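Long-range contacts in NanS-p (Escherichia phage vB_EcoP_24B, PDB 6YP6), which probably binds carbohydrate as a beta-sandwich module of a carbohydrate esterase encoded by a Shiga toxin-carrying phage: residues A[77-82]-A[203-208]; A[86-91]-A[197-202]; A[2-7]-A[213-218]; A[65-70]-A[157-162]; A[130-135]-A[180-185]. All blocks are in the same frame, centred on the assembly; numbering follows the deposited sequence.

Contact 1. Residues A[77-82]-A[203-208]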
# COMPACT_ATOMS: atom_id res chain seq x y z
N PHE A 77 5.60 -7.36 4.17
CA PHE A 77 6.81 -6.72 3.68
C PHE A 77 7.86 -6.70 4.78
O PHE A 77 7.56 -6.83 5.97
CB PHE A 77 6.52 -5.28 3.19
CG PHE A 77 6.18 -4.34 4.31
CD1 PHE A 77 4.89 -4.29 4.83
CD2 PHE A 77 7.15 -3.56 4.90
CE1 PHE A 77 4.59 -3.47 5.90
CE2 PHE A 77 6.85 -2.73 5.97
CZ PHE A 77 5.57 -2.68 6.47
N LYS A 78 9.10 -6.48 4.37
CA LYS A 78 10.25 -6.40 5.26
C LYS A 78 11.12 -5.27 4.76
O LYS A 78 11.46 -5.22 3.58
CB LYS A 78 11.02 -7.73 5.26
CG LYS A 78 12.43 -7.66 5.82
CD LYS A 78 12.96 -9.09 6.13
CE LYS A 78 14.35 -9.35 5.61
NZ LYS A 78 14.84 -10.58 6.25
N VAL A 79 11.50 -4.37 5.65
CA VAL A 79 12.33 -3.22 5.28
C VAL A 79 13.79 -3.56 5.56
O VAL A 79 14.10 -4.10 6.63
CB VAL A 79 11.93 -1.94 6.04
CG1 VAL A 79 12.67 -0.76 5.44
CG2 VAL A 79 10.44 -1.74 6.01
N SER A 80 14.68 -3.19 4.65
CA SER A 80 16.11 -3.43 4.78
C SER A 80 16.85 -2.11 4.92
O SER A 80 16.46 -1.10 4.32
CB SER A 80 16.61 -4.18 3.54
OG SER A 80 17.94 -4.65 3.70
N GLY A 81 17.89 -2.09 5.74
CA GLY A 81 18.76 -0.94 5.84
C GLY A 81 18.72 -0.30 7.22
O GLY A 81 17.90 -0.63 8.09
N ALA A 82 19.63 0.66 7.41
CA ALA A 82 19.76 1.38 8.67
C ALA A 82 18.63 2.39 8.84
O ALA A 82 18.15 2.99 7.88
CB ALA A 82 21.09 2.14 8.69
N ALA A 203 16.96 8.58 -2.24
CA ALA A 203 17.12 7.27 -1.63
C ALA A 203 15.94 6.94 -0.72
O ALA A 203 15.52 7.75 0.10
CB ALA A 203 18.41 7.21 -0.82
N THR A 204 15.48 5.70 -0.84
CA THR A 204 14.45 5.10 -0.01
C THR A 204 14.98 3.77 0.52
O THR A 204 16.00 3.25 0.05
CB THR A 204 13.16 4.88 -0.82
OG1 THR A 204 13.45 3.97 -1.89
CG2 THR A 204 12.63 6.20 -1.35
N TYR A 205 14.29 3.18 1.50
CA TYR A 205 14.73 1.89 2.02
C TYR A 205 14.50 0.80 0.97
O TYR A 205 13.39 0.69 0.44
CB TYR A 205 13.93 1.47 3.24
CG TYR A 205 14.12 2.29 4.49
CD1 TYR A 205 15.15 2.03 5.37
CD2 TYR A 205 13.22 3.30 4.83
CE1 TYR A 205 15.30 2.75 6.53
CE2 TYR A 205 13.37 4.03 5.99
CZ TYR A 205 14.42 3.75 6.84
OH TYR A 205 14.62 4.45 8.01
N PRO A 206 15.48 -0.07 0.72
CA PRO A 206 15.16 -1.30 -0.01
C PRO A 206 14.06 -2.04 0.75
O PRO A 206 14.03 -2.05 1.98
CB PRO A 206 16.48 -2.07 0.00
CG PRO A 206 17.52 -1.00 0.18
CD PRO A 206 16.90 -0.02 1.11
N VAL A 207 13.14 -2.66 0.01
CA VAL A 207 12.02 -3.37 0.63
C VAL A 207 11.85 -4.73 -0.03
O VAL A 207 11.99 -4.88 -1.25
CB VAL A 207 10.72 -2.52 0.59
CG1 VAL A 207 10.20 -2.32 -0.83
CG2 VAL A 207 9.63 -3.13 1.48
N LEU A 208 11.53 -5.72 0.80
CA LEU A 208 11.17 -7.06 0.35
C LEU A 208 9.66 -7.20 0.48
O LEU A 208 9.09 -6.92 1.54
CB LEU A 208 11.86 -8.14 1.17
CG LEU A 208 13.26 -8.54 0.71
CD1 LEU A 208 14.21 -7.40 0.75
CD2 LEU A 208 13.75 -9.70 1.57
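Val79 meets Tyr205 at the point where two antiparallel strands part: its CG1 lies 3.4 Å from Tyr205 CB and almost as near the first carbon of the ring. This methyl is set anti to the backbone N (chi1 -170°), which turns it toward the tyrosine. The ring edge is met by carbonyl oxygens of the opposite loop, Ala82 O standing 3.2 Å from Tyr205 CE1 near the ring plane. On the other face of the sheet, Lys78 and Leu208 run side by side in the same direction, and the lysine ammonium continues to a salt bridge with Asp34. The backbone sets this register. Lys78 and Leu208 form a hydrogen-bonded pair, with Leu208 N to Lys78 O the straighter link (2.8 Å, 177° at the hydrogen). Beyond the regular pairing, Ser80 N still reaches Pro206 O at 3.0 Å, adding one more bond in the loops. Tyr205 OH is hydrogen-bonded to Thr121 and Ala84, which fixes the far end of the ring. The contact joins strand 71-79 to the start of strand 207-216, with strand 41-46 beside Val207 and Leu208, and Val89 of strand 88-95, from the other sheet, packed against Val79, Tyr205 and Val207.

Contact 2. Residues A[86-91]-A[197-202]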
# COMPACT_ATOMS: atom_id res chain seq x y z
N ASN A 86 13.03 10.17 8.64
CA ASN A 86 12.15 10.75 7.62
C ASN A 86 12.19 10.01 6.29
O ASN A 86 11.48 10.41 5.36
CB ASN A 86 12.39 12.25 7.47
CG ASN A 86 12.35 12.95 8.82
OD1 ASN A 86 11.46 12.68 9.64
ND2 ASN A 86 13.32 13.80 9.09
N GLN A 87 12.93 8.92 6.18
CA GLN A 87 13.06 8.19 4.93
C GLN A 87 11.84 7.33 4.63
O GLN A 87 11.22 6.76 5.52
CB GLN A 87 14.33 7.35 5.00
CG GLN A 87 14.74 6.67 3.73
CD GLN A 87 16.15 6.16 3.84
OE1 GLN A 87 16.38 4.96 4.11
NE2 GLN A 87 17.10 7.04 3.71
N TYR A 88 11.47 7.29 3.35
CA TYR A 88 10.32 6.53 2.89
C TYR A 88 10.65 5.08 2.60
O TYR A 88 11.76 4.75 2.18
CB TYR A 88 9.73 7.14 1.61
CG TYR A 88 9.16 8.52 1.83
CD1 TYR A 88 7.99 8.73 2.54
CD2 TYR A 88 9.84 9.64 1.35
CE1 TYR A 88 7.51 10.01 2.76
CE2 TYR A 88 9.38 10.92 1.56
CZ TYR A 88 8.22 11.10 2.28
OH TYR A 88 7.80 12.39 2.48
N VAL A 89 9.63 4.23 2.77
CA VAL A 89 9.61 2.87 2.24
C VAL A 89 8.77 2.85 0.96
O VAL A 89 9.31 2.68 -0.14
CB VAL A 89 9.10 1.84 3.27
CG1 VAL A 89 9.16 0.44 2.67
CG2 VAL A 89 9.89 1.92 4.56
N MET A 90 7.46 3.03 1.07
CA MET A 90 6.59 2.90 -0.09
C MET A 90 5.22 3.47 0.23
O MET A 90 4.88 3.69 1.40
CB MET A 90 6.48 1.44 -0.53
CG MET A 90 5.83 0.53 0.48
SD MET A 90 6.03 -1.18 -0.01
CE MET A 90 5.56 -2.00 1.49
N ALA A 91 4.44 3.68 -0.82
CA ALA A 91 3.08 4.15 -0.74
C ALA A 91 2.18 3.28 -1.62
O ALA A 91 2.61 2.71 -2.62
CB ALA A 91 2.96 5.60 -1.22
N THR A 197 4.57 2.32 -4.88
CA THR A 197 5.73 3.07 -5.33
C THR A 197 6.60 3.49 -4.16
O THR A 197 6.09 3.68 -3.06
CB THR A 197 5.27 4.32 -6.12
OG1 THR A 197 6.40 5.09 -6.54
CG2 THR A 197 4.36 5.22 -5.29
N ASP A 198 7.89 3.69 -4.40
CA ASP A 198 8.74 4.30 -3.38
C ASP A 198 8.77 5.83 -3.46
O ASP A 198 9.56 6.44 -2.74
CB ASP A 198 10.15 3.71 -3.33
CG ASP A 198 11.04 4.14 -4.48
OD1 ASP A 198 10.50 4.42 -5.57
OD2 ASP A 198 12.28 4.19 -4.28
N ILE A 199 7.89 6.44 -4.26
CA ILE A 199 7.49 7.84 -4.13
C ILE A 199 8.47 8.82 -4.77
O ILE A 199 8.10 9.64 -5.61
CB ILE A 199 7.23 8.24 -2.66
CG1 ILE A 199 6.22 7.31 -1.98
CG2 ILE A 199 6.77 9.69 -2.58
CD1 ILE A 199 6.16 7.48 -0.46
N THR A 200 9.73 8.76 -4.34
CA THR A 200 10.71 9.79 -4.61
C THR A 200 11.89 9.22 -5.39
O THR A 200 12.19 8.03 -5.30
CB THR A 200 11.18 10.39 -3.27
OG1 THR A 200 12.16 11.39 -3.51
CG2 THR A 200 11.79 9.34 -2.33
N ARG A 201 12.55 10.09 -6.16
CA ARG A 201 13.81 9.69 -6.79
C ARG A 201 14.95 9.60 -5.79
O ARG A 201 15.95 8.92 -6.06
CB ARG A 201 14.18 10.69 -7.89
CG ARG A 201 13.27 10.64 -9.09
CD ARG A 201 13.58 11.78 -10.04
NE ARG A 201 13.05 11.53 -11.37
CZ ARG A 201 13.73 10.96 -12.36
NH1 ARG A 201 14.99 10.59 -12.18
NH2 ARG A 201 13.15 10.78 -13.54
N GLY A 202 14.83 10.27 -4.65
CA GLY A 202 15.85 10.21 -3.62
C GLY A 202 15.90 8.83 -2.99
O GLY A 202 15.04 7.97 -3.19
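Thr197 O is approached by two consecutive residues of the opposite strand: Ala91 N donates a hydrogen bond of 2.8 Å to it, and Met90 CA comes within 3.1 Å of it in a CA-H...O contact. The return bond, Thr197 N to Ala91 O at 3.0 Å, completes a hydrogen-bonded antiparallel pair, after which the regular pairing stops, although Met90 and Asp198 still lie close. The second chain then enters an ST turn in which Thr197 OG1 accepts from Ile199 N at 3.0 Å; the same hydroxyl is also bonded to Trp54 O. The turn brings the isoleucine back over the strand. Its CD1 sits 3.7 Å from Tyr88 CD1 and 3.8 Å from Ala91 CB, and the long axes of Tyr88 and Ile199 cross at about a right angle. With CG1 anti to the carbonyl carbon (chi1 -54°), the isoleucine directs CD1 between the tyrosine ring and Ala91 CB. Farther along, Thr200 CG2 makes a looser contact with the ring. Asp198 turns its carboxylate away from the strand, to Lys47, Ser53, Trp54 N and Thr204, partners expected to stabilise its negative charge. Val89 and Met90 both face Ile119 in a classic beta bulge. Strand 88-95 is flanked by strand 113-121 on one edge and strand 193-197 on the other, and the loop through residue 202 leads on to strand 207-216.

Contact 3. Residues A[2-7]-A[213-218]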
# COMPACT_ATOMS: atom_id res chain seq x y z
N VAL A 2 -13.36 -15.21 1.01
CA VAL A 2 -13.20 -14.00 0.22
C VAL A 2 -12.87 -14.36 -1.22
O VAL A 2 -12.41 -15.46 -1.52
CB VAL A 2 -12.11 -13.10 0.83
CG1 VAL A 2 -12.45 -12.76 2.28
CG2 VAL A 2 -10.73 -13.77 0.75
N THR A 3 -13.09 -13.41 -2.12
CA THR A 3 -12.58 -13.47 -3.48
C THR A 3 -11.39 -12.53 -3.59
O THR A 3 -11.27 -11.56 -2.86
CB THR A 3 -13.65 -13.06 -4.50
OG1 THR A 3 -14.07 -11.72 -4.26
CG2 THR A 3 -14.84 -14.00 -4.45
N THR A 4 -10.51 -12.84 -4.52
CA THR A 4 -9.32 -12.04 -4.76
C THR A 4 -9.61 -11.07 -5.89
O THR A 4 -9.88 -11.48 -7.02
CB THR A 4 -8.15 -12.95 -5.13
OG1 THR A 4 -7.89 -13.84 -4.05
CG2 THR A 4 -6.91 -12.14 -5.43
N LEU A 5 -9.56 -9.77 -5.59
CA LEU A 5 -9.65 -8.76 -6.63
C LEU A 5 -8.33 -8.66 -7.39
O LEU A 5 -8.31 -8.55 -8.62
CB LEU A 5 -10.03 -7.43 -6.00
CG LEU A 5 -10.22 -6.29 -6.99
CD1 LEU A 5 -11.44 -6.55 -7.85
CD2 LEU A 5 -10.35 -4.98 -6.27
N LEU A 6 -7.22 -8.69 -6.66
CA LEU A 6 -5.90 -8.67 -7.27
C LEU A 6 -4.92 -9.26 -6.27
O LEU A 6 -5.12 -9.18 -5.06
CB LEU A 6 -5.47 -7.25 -7.66
CG LEU A 6 -5.29 -6.24 -6.53
CD1 LEU A 6 -3.86 -6.19 -6.02
CD2 LEU A 6 -5.74 -4.85 -6.95
N SER A 7 -3.83 -9.83 -6.78
CA SER A 7 -2.79 -10.31 -5.89
C SER A 7 -1.44 -10.37 -6.60
O SER A 7 -1.36 -10.55 -7.81
CB SER A 7 -3.14 -11.68 -5.29
OG SER A 7 -3.16 -12.65 -6.30
N ALA A 213 -2.30 -7.85 -1.82
CA ALA A 213 -3.58 -8.33 -2.32
C ALA A 213 -4.70 -7.37 -1.96
O ALA A 213 -4.62 -6.63 -0.98
CB ALA A 213 -3.93 -9.72 -1.78
N VAL A 214 -5.76 -7.41 -2.76
CA VAL A 214 -7.05 -6.87 -2.38
C VAL A 214 -8.04 -8.02 -2.43
O VAL A 214 -8.12 -8.72 -3.44
CB VAL A 214 -7.50 -5.69 -3.27
CG1 VAL A 214 -8.85 -5.17 -2.79
CG2 VAL A 214 -6.46 -4.58 -3.25
N GLU A 215 -8.76 -8.22 -1.33
CA GLU A 215 -9.75 -9.28 -1.21
C GLU A 215 -11.09 -8.65 -0.88
O GLU A 215 -11.15 -7.61 -0.20
CB GLU A 215 -9.32 -10.28 -0.14
CG GLU A 215 -8.09 -11.09 -0.56
CD GLU A 215 -7.44 -11.88 0.56
OE1 GLU A 215 -7.55 -11.50 1.75
OE2 GLU A 215 -6.79 -12.90 0.24
N VAL A 216 -12.15 -9.27 -1.38
CA VAL A 216 -13.51 -8.78 -1.20
C VAL A 216 -14.31 -9.90 -0.55
O VAL A 216 -14.25 -11.06 -0.97
CB VAL A 216 -14.14 -8.35 -2.54
CG1 VAL A 216 -15.54 -7.86 -2.34
CG2 VAL A 216 -13.27 -7.26 -3.18
N ASN A 217 -15.05 -9.55 0.50
CA ASN A 217 -15.86 -10.55 1.18
C ASN A 217 -16.87 -11.17 0.22
O ASN A 217 -17.40 -10.49 -0.66
CB ASN A 217 -16.58 -9.92 2.36
CG ASN A 217 -15.63 -9.46 3.44
OD1 ASN A 217 -14.56 -10.04 3.64
ND2 ASN A 217 -16.01 -8.41 4.15
N SER A 218 -17.13 -12.46 0.38
CA SER A 218 -18.10 -13.14 -0.48
C SER A 218 -19.36 -13.46 0.30
O SER A 218 -19.29 -13.91 1.45
CB SER A 218 -17.52 -14.43 -1.07
OG SER A 218 -18.46 -15.09 -1.91
O HOH W 1 -16.60 -11.12 -3.43
O HOH W 2 -6.05 -13.25 -2.29
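The carboxylate of Glu215 carries Val2 CG2 over one face, the methyl standing 3.8 Å from CD and almost as close to both oxygens. The amide of Asn217 takes part more lightly: its OD1 comes to 3.7 Å from Val2 CG1, while ND2 is bonded to Lys69 O. Glu215 OE2 forms a salt bridge with Arg74 and also accepts from a water, at 2.7 Å, that links it to Thr4 OG1. Val2 thus spreads its two methyls between two polar groups that are held from elsewhere. The backbones pair antiparallel, fastening the first residues of the chain to its last strand. Thr3 and Val216 exchange two backbone bonds, and then the register slips by one residue in a classic beta bulge, where Leu5 and Leu6 both face Val214. Val214 O takes a bond from Leu5 N at 2.8 Å and a weak one from Leu6 N at 3.3 Å, while Val214 N returns one to Leu6 O. The bulge brings both leucines onto the same valine: Leu5 CD2 packs 3.8 Å from Val214 CG1, and Leu6 CD2 lies at an equal distance from CG2. Leu5 CD2 reaches Val214 CG1 with the leucine CG anti to the backbone N (chi1 -177°), the two side chains lying side by side. A second water joins Thr3 OG1 to Asn217 O. One face is therefore apolar round Val214 and gives way to a water bridge at Thr3, whereas the other relies on water at Thr4 and on the charge of Glu215, which Arg74 would balance.

Contact 4. Residues A[65-70]-A[157-162]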
# COMPACT_ATOMS: atom_id res chain seq x y z
N ALA A 65 -17.36 -3.13 -5.34
CA ALA A 65 -17.73 -4.31 -4.57
C ALA A 65 -17.02 -4.35 -3.22
O ALA A 65 -17.59 -4.82 -2.23
CB ALA A 65 -17.45 -5.59 -5.35
N LEU A 66 -15.76 -3.89 -3.17
CA LEU A 66 -15.07 -3.77 -1.89
C LEU A 66 -15.85 -2.87 -0.94
O LEU A 66 -16.04 -3.21 0.24
CB LEU A 66 -13.65 -3.24 -2.13
CG LEU A 66 -12.84 -2.94 -0.86
CD1 LEU A 66 -12.59 -4.17 -0.02
CD2 LEU A 66 -11.52 -2.28 -1.25
N LEU A 67 -16.33 -1.74 -1.44
CA LEU A 67 -17.10 -0.83 -0.59
C LEU A 67 -18.42 -1.47 -0.14
O LEU A 67 -18.83 -1.30 1.01
CB LEU A 67 -17.39 0.47 -1.33
CG LEU A 67 -16.18 1.39 -1.51
CD1 LEU A 67 -16.51 2.53 -2.46
CD2 LEU A 67 -15.73 1.95 -0.18
N GLN A 68 -19.09 -2.20 -1.04
CA GLN A 68 -20.40 -2.78 -0.74
C GLN A 68 -20.28 -3.95 0.22
O GLN A 68 -21.05 -4.05 1.19
CB GLN A 68 -21.07 -3.23 -2.05
CG GLN A 68 -22.36 -4.06 -1.92
CD GLN A 68 -22.62 -4.93 -3.16
OE1 GLN A 68 -22.11 -4.66 -4.24
NE2 GLN A 68 -23.39 -5.99 -2.98
N LYS A 69 -19.35 -4.86 -0.06
CA LYS A 69 -19.27 -6.11 0.67
C LYS A 69 -18.24 -6.10 1.79
O LYS A 69 -18.28 -6.97 2.66
CB LYS A 69 -18.91 -7.24 -0.30
CG LYS A 69 -19.92 -7.47 -1.40
CD LYS A 69 -19.48 -8.59 -2.35
CE LYS A 69 -20.44 -8.77 -3.51
NZ LYS A 69 -19.72 -9.05 -4.78
N GLY A 70 -17.33 -5.13 1.78
CA GLY A 70 -16.19 -5.15 2.66
C GLY A 70 -15.10 -6.05 2.13
O GLY A 70 -15.27 -6.78 1.15
N PHE A 157 -5.80 -2.90 5.46
CA PHE A 157 -6.82 -1.87 5.60
C PHE A 157 -8.14 -2.58 5.37
O PHE A 157 -8.41 -3.04 4.26
CB PHE A 157 -6.59 -0.75 4.59
CG PHE A 157 -5.27 -0.08 4.80
CD1 PHE A 157 -5.15 0.94 5.73
CD2 PHE A 157 -4.14 -0.51 4.14
CE1 PHE A 157 -3.93 1.54 5.97
CE2 PHE A 157 -2.92 0.10 4.36
CZ PHE A 157 -2.82 1.13 5.29
N ARG A 158 -8.94 -2.70 6.43
CA ARG A 158 -10.17 -3.48 6.42
C ARG A 158 -11.37 -2.57 6.20
O ARG A 158 -11.57 -1.60 6.94
CB ARG A 158 -10.34 -4.27 7.72
CG ARG A 158 -11.50 -5.26 7.68
CD ARG A 158 -11.57 -6.16 8.91
NE ARG A 158 -11.86 -5.38 10.11
CZ ARG A 158 -11.04 -5.22 11.15
NH1 ARG A 158 -9.87 -5.84 11.22
NH2 ARG A 158 -11.42 -4.42 12.14
N PHE A 159 -12.16 -2.89 5.18
CA PHE A 159 -13.40 -2.22 4.82
C PHE A 159 -14.57 -3.05 5.36
O PHE A 159 -14.57 -4.28 5.25
CB PHE A 159 -13.51 -2.10 3.30
CG PHE A 159 -12.55 -1.10 2.68
CD1 PHE A 159 -11.18 -1.37 2.61
CD2 PHE A 159 -13.00 0.10 2.18
CE1 PHE A 159 -10.30 -0.45 2.07
CE2 PHE A 159 -12.13 1.02 1.62
CZ PHE A 159 -10.78 0.74 1.57
N ALA A 160 -15.55 -2.38 5.95
CA ALA A 160 -16.63 -3.06 6.66
C ALA A 160 -17.80 -3.43 5.77
O ALA A 160 -18.60 -4.30 6.15
CB ALA A 160 -17.15 -2.19 7.80
N GLY A 161 -17.95 -2.80 4.63
CA GLY A 161 -19.09 -3.03 3.78
C GLY A 161 -20.19 -2.02 4.04
O GLY A 161 -20.04 -1.05 4.79
N ASN A 162 -21.30 -2.25 3.36
CA ASN A 162 -22.44 -1.35 3.41
C ASN A 162 -22.07 0.06 2.98
O ASN A 162 -22.70 1.03 3.38
CB ASN A 162 -23.09 -1.35 4.79
CG ASN A 162 -23.85 -2.63 5.07
OD1 ASN A 162 -23.55 -3.36 6.01
ND2 ASN A 162 -24.84 -2.92 4.24
O HOH W 3 -16.96 -0.62 3.06
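Phe159, on strand 152-159 of the beta-sandwich, packs against the last turn of a short helix ended by a glycine of positive phi, and Leu66 and Leu67 supply the helix side of the contact. Leu66 CD2 stands over the centre of the Phe159 ring, 4.0 Å from its centroid and only 11° off the normal, a clear CH-pi contact. The leucine and the ring cross at about a right angle, so the branched end of Leu66 spreads over the face. With CG anti to its carbonyl carbon (chi1 -71°), Phe159 swings its ring toward the helix. Leu67 leaves the helix pointing away from the strand, yet its CD2 returns to lie 4.1 Å from Phe159 CD2, so that consecutive leucines both touch the ring. Leu181 and Val167 add further apolar neighbours to the phenylalanine. Beside this cluster the main chains come very close. Gly70 is the first residue to leave helical geometry, with a positive phi (80°), and its CA approaches Phe159 O to 3.2 Å; Gly161 lies opposite, with its CA 3.3 Å from Leu67 O in a CA-H...O contact. Two glycines with no side chains make this closeness possible. Carbonyls at the end of the helix, beyond its own bonding pattern, are taken up by the turn after the strand. A water accepts from Gly161 N and lies 2.9 Å from Leu67 O, and Asn162 N donates to Gln68 O at 2.8 Å from well above the carbonyl plane.

Contact 5. Residues A[130-135]-A[180-185]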
# COMPACT_ATOMS: atom_id res chain seq x y z
N TYR A 130 -1.55 8.52 6.31
CA TYR A 130 -2.60 8.75 5.32
C TYR A 130 -2.35 10.09 4.66
O TYR A 130 -2.38 11.13 5.32
CB TYR A 130 -3.96 8.72 6.01
CG TYR A 130 -5.19 8.83 5.13
CD1 TYR A 130 -5.18 8.54 3.78
CD2 TYR A 130 -6.41 9.19 5.70
CE1 TYR A 130 -6.33 8.62 3.01
CE2 TYR A 130 -7.56 9.29 4.94
CZ TYR A 130 -7.52 9.00 3.59
OH TYR A 130 -8.68 9.11 2.85
N HIS A 131 -2.10 10.06 3.35
CA HIS A 131 -1.85 11.27 2.57
C HIS A 131 -3.19 11.89 2.17
O HIS A 131 -3.66 11.78 1.03
CB HIS A 131 -1.01 10.93 1.35
CG HIS A 131 -0.50 12.13 0.61
ND1 HIS A 131 0.50 12.01 -0.34
CD2 HIS A 131 -0.82 13.44 0.66
CE1 HIS A 131 0.76 13.21 -0.84
NE2 HIS A 131 -0.03 14.09 -0.26
N ASN A 132 -3.82 12.54 3.13
CA ASN A 132 -5.13 13.14 2.90
C ASN A 132 -5.14 14.64 3.17
O ASN A 132 -6.21 15.25 3.13
CB ASN A 132 -6.25 12.44 3.67
CG ASN A 132 -6.24 12.77 5.13
OD1 ASN A 132 -5.20 13.01 5.74
ND2 ASN A 132 -7.43 12.78 5.72
N ALA A 133 -3.97 15.26 3.37
CA ALA A 133 -3.86 16.69 3.60
C ALA A 133 -2.99 17.32 2.52
O ALA A 133 -2.17 16.67 1.90
CB ALA A 133 -3.26 16.97 4.98
N LYS A 134 -3.18 18.63 2.32
CA LYS A 134 -2.37 19.34 1.33
C LYS A 134 -0.89 19.32 1.67
O LYS A 134 -0.05 19.21 0.78
CB LYS A 134 -2.85 20.78 1.19
CG LYS A 134 -4.19 20.94 0.51
CD LYS A 134 -4.49 22.42 0.28
CE LYS A 134 -5.97 22.74 0.34
NZ LYS A 134 -6.46 22.81 1.74
N VAL A 135 -0.55 19.49 2.95
CA VAL A 135 0.85 19.48 3.39
C VAL A 135 1.03 18.35 4.40
O VAL A 135 0.16 18.09 5.24
CB VAL A 135 1.33 20.83 3.95
CG1 VAL A 135 1.27 21.89 2.87
CG2 VAL A 135 0.54 21.25 5.16
N THR A 180 -11.81 7.41 8.90
CA THR A 180 -12.72 7.55 7.77
C THR A 180 -11.98 8.16 6.59
O THR A 180 -11.29 9.18 6.72
CB THR A 180 -13.95 8.36 8.16
OG1 THR A 180 -14.67 7.66 9.18
CG2 THR A 180 -14.88 8.56 6.97
N LEU A 181 -12.12 7.53 5.42
CA LEU A 181 -11.53 8.07 4.21
C LEU A 181 -12.10 9.45 3.94
O LEU A 181 -13.28 9.72 4.20
CB LEU A 181 -11.82 7.18 3.01
CG LEU A 181 -11.22 5.78 3.06
CD1 LEU A 181 -11.79 4.92 1.96
CD2 LEU A 181 -9.70 5.79 2.96
N THR A 182 -11.26 10.33 3.41
CA THR A 182 -11.65 11.67 3.00
C THR A 182 -11.14 11.89 1.59
O THR A 182 -10.41 11.07 1.04
CB THR A 182 -11.07 12.75 3.93
OG1 THR A 182 -9.65 12.82 3.77
CG2 THR A 182 -11.40 12.49 5.37
N GLN A 183 -11.50 13.03 1.02
CA GLN A 183 -10.82 13.46 -0.20
C GLN A 183 -9.33 13.66 0.09
O GLN A 183 -8.90 13.89 1.22
CB GLN A 183 -11.45 14.74 -0.73
CG GLN A 183 -12.93 14.54 -1.10
CD GLN A 183 -13.53 15.71 -1.84
OE1 GLN A 183 -12.82 16.61 -2.28
NE2 GLN A 183 -14.85 15.70 -1.99
N SER A 184 -8.53 13.58 -0.98
CA SER A 184 -7.08 13.66 -0.88
C SER A 184 -6.55 14.51 -2.03
O SER A 184 -7.18 14.56 -3.09
CB SER A 184 -6.47 12.26 -0.99
OG SER A 184 -5.09 12.27 -1.27
N PRO A 185 -5.39 15.15 -1.85
CA PRO A 185 -4.81 15.93 -2.95
C PRO A 185 -4.09 15.09 -3.99
O PRO A 185 -3.70 15.65 -5.03
CB PRO A 185 -3.80 16.83 -2.22
CG PRO A 185 -3.34 16.00 -1.08
CD PRO A 185 -4.59 15.26 -0.62
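Asn132 and Ser184 bring their CA atoms within 4.3 Å where two irregular loops run roughly in the same direction, 42° apart. His131 is the centre of an inverse gamma turn, and its carbonyl O is presented to Ser184 OG, which donates to it at 2.8 Å. Thr182 forms the second polar junction. Its N, lying at the edge of the Tyr130 ring and in its plane, donates to Tyr130 OH (2.9 Å), and its OG1 accepts from Asn132 ND2 at 3.0 Å. The same hydroxyl donates a hydrogen bond to Gln183 O. Asn132 folds its CB over the centre of the Tyr130 ring, 3.5 Å above the plane, and its CG lies between the backbone N and carbonyl carbon (chi1 75°), which sends the amide on to the threonine. The Leu181 side chain crosses that of Tyr130 at about a right angle, its CD2 3.5 Å from Tyr130 OH. At the other end, Pro185 CG approaches Ala133 O and lies 3.9 Å from His131 NE2. Phe117 and Phe179 meet the Tyr130 ring as well. The contact thus joins the loop between strands 125-130 and 140-147 to the connection from strand 174-180 to strand 193-197, beside strand 113-121.

The five contacts divide between two facing antiparallel sheets and their loops. Contacts 1 and 3 both use strand 207-216, at opposite ends with centres about 26 Å apart. Contact 2 belongs to the second sheet and touches contact 1, their centres about 10 Å apart, through Tyr205 with Tyr88 and Thr204 with Asp198. Contacts 3 and 4, with centres about 11 Å apart, meet where Asn217 bonds to Gly70 and Lys69. Contact 5, its centre about 19 Å from that of contact 4, touches it through Leu181 and Phe159. Contact 3 encloses all the others along the sequence, while contact 4 crosses contacts 1, 2 and 5; such distant pairings tie the sandwich together, with both chain ends in one sheet.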